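Protease LasA (Pseudomonas aeruginosa, PDB 3IT5) cleaves the pentaglycine cross-links of staphylococcal peptidoglycan and degrades host elastin as a secreted zinc metallopeptidase of the M23A family. Local coordinates at residues 8-13 and 95-99; 139-143 and 175-181. One frame throughout, in Å; residues are numbered along the deposited sequence.

Interaction 1: 8-13 and 95-99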
loop_
_atom_site.group_PDB
_atom_site.type_symbol
_atom_site.label_atom_id
_atom_site.label_comp_id
_atom_site.label_asym_id
_atom_site.label_seq_id
_atom_site.Cartn_x
_atom_site.Cartn_y
_atom_site.Cartn_z
ATOM N N GLN A 8 -4.069 8.819 0.893
ATOM C CA GLN A 8 -4.433 8.417 -0.460
ATOM C C GLN A 8 -3.818 7.037 -0.719
ATOM O O GLN A 8 -3.073 6.520 0.117
ATOM C CB GLN A 8 -3.903 9.433 -1.486
ATOM C CG GLN A 8 -2.374 9.575 -1.497
ATOM C CD GLN A 8 -1.813 10.010 -2.837
ATOM O OE1 GLN A 8 -1.113 9.242 -3.501
ATOM N NE2 GLN A 8 -2.106 11.234 -3.241
ATOM N N LEU A 9 -4.118 6.450 -1.876
ATOM C CA LEU A 9 -3.511 5.180 -2.289
ATOM C C LEU A 9 -2.026 5.372 -2.640
ATOM O O LEU A 9 -1.647 6.432 -3.152
ATOM C CB LEU A 9 -4.279 4.586 -3.478
ATOM C CG LEU A 9 -5.756 4.252 -3.235
ATOM C CD1 LEU A 9 -6.536 4.200 -4.558
ATOM C CD2 LEU A 9 -5.917 2.947 -2.443
ATOM N N PRO A 10 -1.183 4.349 -2.368
ATOM C CA PRO A 10 0.277 4.475 -2.520
ATOM C C PRO A 10 0.812 4.372 -3.959
ATOM O O PRO A 10 1.843 3.728 -4.198
ATOM C CB PRO A 10 0.812 3.332 -1.646
ATOM C CG PRO A 10 -0.245 2.293 -1.721
ATOM C CD PRO A 10 -1.559 3.034 -1.810
ATOM N N TRP A 11 0.104 4.988 -4.905
ATOM C CA TRP A 11 0.639 5.223 -6.245
ATOM C C TRP A 11 0.254 6.615 -6.734
ATOM O O TRP A 11 -0.571 7.285 -6.112
ATOM C CB TRP A 11 0.212 4.141 -7.241
ATOM C CG TRP A 11 -1.265 3.880 -7.341
ATOM C CD1 TRP A 11 -2.165 4.526 -8.143
ATOM C CD2 TRP A 11 -2.006 2.869 -6.641
ATOM N NE1 TRP A 11 -3.423 3.986 -7.977
ATOM C CE2 TRP A 11 -3.351 2.969 -7.061
ATOM C CE3 TRP A 11 -1.661 1.891 -5.696
ATOM C CZ2 TRP A 11 -4.353 2.125 -6.572
ATOM C CZ3 TRP A 11 -2.662 1.056 -5.204
ATOM C CH2 TRP A 11 -3.991 1.179 -5.646
ATOM N N ARG A 12 0.868 7.048 -7.833
ATOM C CA ARG A 12 0.659 8.394 -8.361
ATOM C C ARG A 12 -0.813 8.737 -8.569
ATOM O O ARG A 12 -1.589 7.930 -9.078
ATOM C CB ARG A 12 1.399 8.578 -9.680
ATOM C CG ARG A 12 2.907 8.717 -9.571
ATOM C CD ARG A 12 3.521 8.477 -10.937
ATOM N NE ARG A 12 4.866 9.034 -11.055
ATOM C CZ ARG A 12 5.549 9.116 -12.196
ATOM N NH1 ARG A 12 5.014 8.681 -13.333
ATOM N NH2 ARG A 12 6.768 9.641 -12.197
ATOM N N GLN A 13 -1.177 9.951 -8.168
ATOM C CA GLN A 13 -2.509 10.487 -8.402
ATOM C C GLN A 13 -2.812 10.506 -9.904
ATOM O O GLN A 13 -1.945 10.844 -10.714
ATOM C CB GLN A 13 -2.586 11.898 -7.832
ATOM C CG GLN A 13 -3.959 12.299 -7.360
ATOM C CD GLN A 13 -4.002 13.728 -6.879
ATOM O OE1 GLN A 13 -3.760 14.008 -5.705
ATOM N NE2 GLN A 13 -4.289 14.650 -7.792
ATOM N N ALA A 95 1.775 13.244 0.887
ATOM C CA ALA A 95 1.081 12.299 0.030
ATOM C C ALA A 95 1.493 12.598 -1.406
ATOM O O ALA A 95 1.589 13.764 -1.796
ATOM C CB ALA A 95 -0.428 12.415 0.196
ATOM N N ASP A 96 1.787 11.543 -2.162
ATOM C CA ASP A 96 2.109 11.641 -3.590
ATOM C C ASP A 96 3.582 11.970 -3.878
ATOM O O ASP A 96 3.932 12.306 -5.012
ATOM C CB ASP A 96 1.164 12.623 -4.310
ATOM C CG ASP A 96 0.732 12.132 -5.685
ATOM O OD1 ASP A 96 0.614 10.903 -5.884
ATOM O OD2 ASP A 96 0.483 12.984 -6.563
ATOM N N THR A 97 4.440 11.870 -2.860
ATOM C CA THR A 97 5.885 12.006 -3.063
ATOM C C THR A 97 6.443 10.656 -3.500
ATOM O O THR A 97 6.343 9.676 -2.765
ATOM C CB THR A 97 6.629 12.490 -1.789
ATOM O OG1 THR A 97 6.199 13.813 -1.444
ATOM C CG2 THR A 97 8.143 12.510 -2.028
ATOM N N LYS A 98 7.035 10.607 -4.692
ATOM C CA LYS A 98 7.574 9.351 -5.210
ATOM C C LYS A 98 8.692 8.813 -4.319
ATOM O O LYS A 98 9.705 9.477 -4.108
ATOM C CB LYS A 98 8.049 9.506 -6.660
ATOM C CG LYS A 98 8.687 8.252 -7.246
ATOM C CD LYS A 98 8.862 8.374 -8.758
ATOM C CE LYS A 98 9.677 7.211 -9.329
ATOM N NZ LYS A 98 9.649 7.228 -10.826
ATOM N N LEU A 99 8.487 7.605 -3.801
ATOM C CA LEU A 99 9.456 6.944 -2.921
ATOM C C LEU A 99 10.431 6.077 -3.707
ATOM O O LEU A 99 11.536 5.786 -3.237
ATOM C CB LEU A 99 8.728 6.084 -1.884
ATOM C CG LEU A 99 7.627 6.744 -1.043
ATOM C CD1 LEU A 99 7.072 5.755 -0.018
ATOM C CD2 LEU A 99 8.143 7.999 -0.349
HETATM O O HOH W 1 0.331 12.397 -9.520
#
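The carboxylate of Asp96 takes hold of the backbone at Gln13 through both of its oxygens. OD1 accepts the backbone N-H of Gln13, with Asp96 OD1 and Gln13 N 3.1 Å apart. The donor comes in on the syn side, 18° out of the carboxylate plane, and the bond is somewhat bent at 148°. Asp96 OD2 accepts a hydrogen bond from a water (3.0 Å), which also donates to Gln13 O. The direct and water-borne links together hold the carboxylate against both polar backbone atoms of Gln13. Gln13 CB packs beside the same group, 3.5 Å from Asp96 OD2.

Gln8 reaches across from the other end of the segment. Its CG sits between the backbone N and the carbonyl carbon (chi1 61°). From there Gln8 CG meets the methyl of Ala95, 3.8 Å from Ala95 CB. The side chain lies roughly perpendicular to that of Asp96.

At the outer edge the extended chains of Arg12 and Lys98 bring two like charges near, Arg12 NH2 and Lys98 NZ lying 4.0 Å apart. Lys98 NZ also has a hydrogen bond to Ser50, which ties it to strand 50-52. Both segments make backbone hydrogen bonds to residues 51-54, so that part of the chain lies between them. An Asp side chain thus ties the loop before strand 16-19 to the turn leading into strand 98-102 of the M23 β-sheet.

Interaction 2: 139-143 and 175-181; sequences FGPYR and LYNPGLA
Tyr142 lays one face of its ring against Leu175. Leu175 CD1 sits 3.8 Å from the centroid of the Tyr142 ring and 24° off the normal, a CH-pi contact shifted toward the rim. The two side chains run antiparallel alongside each other. CG of Leu175 is anti to its backbone N (chi1 -169°), and CD1 continues from there onto the ring. On the opposite face, Pro141 CG lies over the ring centre, so the phenol is sandwiched between the two residues.

The hydroxyl fixes the far end of the ring. Tyr142 OH donates to Tyr176 O at 2.8 Å, in the carbonyl plane and on a lone pair. The same OH accepts from a water, which in turn accepts the backbone N-H of Tyr176. Tyr142 thus engages both polar backbone atoms of Tyr176, one directly and one through water.

Further along, Pro141 and Pro178 meet tip to tip, with Pro141 CD and Pro178 CG 3.5 Å apart. Gly140, which has positive phi, passes with its CA 3.3 Å from Gly179 O. The methyl of Ala181 packs against Gly140 O, with Ala181 CB 3.4 Å away. Asn177 OD1 shapes the second segment by accepting Gly179 N at 3.1 Å.

Phe139 to Tyr142 form a type II' β turn, with Gly140 in the position that favours glycine. It is the tight turn of a β-hairpin joining strands 138-139 and 142-145, and the C-terminal tail, bent by an Asx turn at Asn177, runs along the turn.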
loop_
_atom_site.group_PDB
_atom_site.type_symbol
_atom_site.label_atom_id
_atom_site.label_comp_id
_atom_site.label_asym_id
_atom_site.label_seq_id
_atom_site.Cartn_x
_atom_site.Cartn_y
_atom_site.Cartn_z
ATOM N N PHE A 139 -8.637 5.482 2.104
ATOM C CA PHE A 139 -7.554 5.852 1.210
ATOM C C PHE A 139 -8.217 6.597 0.070
ATOM O O PHE A 139 -8.849 5.984 -0.796
ATOM C CB PHE A 139 -6.822 4.609 0.707
ATOM C CG PHE A 139 -6.110 3.853 1.791
ATOM C CD1 PHE A 139 -6.714 2.759 2.403
ATOM C CD2 PHE A 139 -4.844 4.248 2.215
ATOM C CE1 PHE A 139 -6.064 2.060 3.417
ATOM C CE2 PHE A 139 -4.184 3.558 3.229
ATOM C CZ PHE A 139 -4.799 2.459 3.832
ATOM N N GLY A 140 -8.105 7.923 0.101
ATOM C CA GLY A 140 -8.935 8.782 -0.743
ATOM C C GLY A 140 -10.389 8.617 -0.329
ATOM O O GLY A 140 -10.683 8.552 0.869
ATOM N N PRO A 141 -11.308 8.524 -1.313
ATOM C CA PRO A 141 -12.726 8.317 -1.014
ATOM C C PRO A 141 -13.045 6.889 -0.551
ATOM O O PRO A 141 -14.112 6.659 0.025
ATOM C CB PRO A 141 -13.408 8.606 -2.357
ATOM C CG PRO A 141 -12.376 8.236 -3.380
ATOM C CD PRO A 141 -11.057 8.629 -2.764
ATOM N N TYR A 142 -12.127 5.952 -0.802
ATOM C CA TYR A 142 -12.360 4.527 -0.532
ATOM C C TYR A 142 -12.237 4.155 0.943
ATOM O O TYR A 142 -11.236 4.477 1.597
ATOM C CB TYR A 142 -11.398 3.642 -1.335
ATOM C CG TYR A 142 -11.368 3.910 -2.822
ATOM C CD1 TYR A 142 -12.460 3.598 -3.632
ATOM C CD2 TYR A 142 -10.238 4.460 -3.421
ATOM C CE1 TYR A 142 -12.430 3.847 -5.005
ATOM C CE2 TYR A 142 -10.199 4.713 -4.787
ATOM C CZ TYR A 142 -11.297 4.404 -5.571
ATOM O OH TYR A 142 -11.260 4.642 -6.922
ATOM N N ARG A 143 -13.263 3.475 1.449
ATOM C CA ARG A 143 -13.204 2.808 2.742
ATOM C C ARG A 143 -13.028 1.319 2.484
ATOM O O ARG A 143 -13.791 0.716 1.726
ATOM C CB ARG A 143 -14.482 3.054 3.551
ATOM C CG ARG A 143 -14.523 2.319 4.892
ATOM C CD ARG A 143 -15.889 2.424 5.555
ATOM N NE ARG A 143 -16.115 3.748 6.132
ATOM C CZ ARG A 143 -17.134 4.067 6.928
ATOM N NH1 ARG A 143 -18.044 3.157 7.264
ATOM N NH2 ARG A 143 -17.239 5.303 7.399
ATOM N N LEU A 175 -7.894 0.435 -9.851
ATOM C CA LEU A 175 -8.410 1.307 -8.802
ATOM C C LEU A 175 -7.850 2.717 -8.975
ATOM O O LEU A 175 -6.687 2.974 -8.651
ATOM C CB LEU A 175 -8.054 0.746 -7.416
ATOM C CG LEU A 175 -8.709 1.354 -6.171
ATOM C CD1 LEU A 175 -10.223 1.186 -6.229
ATOM C CD2 LEU A 175 -8.144 0.711 -4.906
ATOM N N TYR A 176 -8.681 3.621 -9.492
ATOM C CA TYR A 176 -8.270 5.011 -9.728
ATOM C C TYR A 176 -7.952 5.740 -8.428
ATOM O O TYR A 176 -8.706 5.656 -7.462
ATOM C CB TYR A 176 -9.334 5.789 -10.521
ATOM C CG TYR A 176 -8.898 7.201 -10.872
ATOM C CD1 TYR A 176 -9.316 8.294 -10.106
ATOM C CD2 TYR A 176 -8.049 7.441 -11.951
ATOM C CE1 TYR A 176 -8.911 9.594 -10.414
ATOM C CE2 TYR A 176 -7.639 8.735 -12.271
ATOM C CZ TYR A 176 -8.074 9.805 -11.495
ATOM O OH TYR A 176 -7.673 11.086 -11.803
ATOM N N ASN A 177 -6.829 6.455 -8.426
ATOM C CA ASN A 177 -6.397 7.247 -7.278
ATOM C C ASN A 177 -6.633 8.740 -7.516
ATOM O O ASN A 177 -5.871 9.379 -8.240
ATOM C CB ASN A 177 -4.917 6.980 -6.971
ATOM C CG ASN A 177 -4.417 7.749 -5.753
ATOM O OD1 ASN A 177 -5.203 8.260 -4.954
ATOM N ND2 ASN A 177 -3.102 7.823 -5.603
ATOM N N PRO A 178 -7.696 9.302 -6.905
ATOM C CA PRO A 178 -7.989 10.724 -7.099
ATOM C C PRO A 178 -7.163 11.649 -6.195
ATOM O O PRO A 178 -7.081 12.850 -6.458
ATOM C CB PRO A 178 -9.484 10.818 -6.780
ATOM C CG PRO A 178 -9.751 9.698 -5.843
ATOM C CD PRO A 178 -8.705 8.635 -6.057
ATOM N N GLY A 179 -6.545 11.083 -5.160
ATOM C CA GLY A 179 -5.740 11.847 -4.207
ATOM C C GLY A 179 -6.300 11.763 -2.802
ATOM O O GLY A 179 -7.036 10.826 -2.476
ATOM N N LEU A 180 -5.952 12.740 -1.969
ATOM C CA LEU A 180 -6.501 12.825 -0.619
ATOM C C LEU A 180 -7.954 13.259 -0.664
ATOM O O LEU A 180 -8.322 14.127 -1.454
ATOM C CB LEU A 180 -5.707 13.812 0.244
ATOM C CG LEU A 180 -4.253 13.501 0.600
ATOM C CD1 LEU A 180 -3.601 14.725 1.228
ATOM C CD2 LEU A 180 -4.158 12.302 1.531
ATOM N N ALA A 181 -8.777 12.651 0.187
ATOM C CA ALA A 181 -10.164 13.072 0.337
ATOM C C ALA A 181 -10.230 14.305 1.226
ATOM O O ALA A 181 -9.297 14.589 1.979
ATOM C CB ALA A 181 -11.005 11.954 0.923
HETATM O O HOH W 2 -11.598 2.831 -9.313
#

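Both segments of interaction 1 precede those of interaction 2 in the chain, and the centres of the two contacts lie 11 Å apart. Both reach the large antiparallel sheet. Interaction 1 does so through strand 98-102, and interaction 2 through strand 175-176, which pairs with strand 16-19. Interaction 2 also brings in the small four-stranded sheet through strand 142-145. The two contacts meet at Asn177, whose ND2 makes a weak hydrogen bond to Trp11 O. Pro10 of the same loop touches strands 75-83 and 121-127. The loop before strand 16-19 and the C-terminal tail are both built into the catalytic unit. The side chain of Trp11 is about 12 Å from the bound zinc ion.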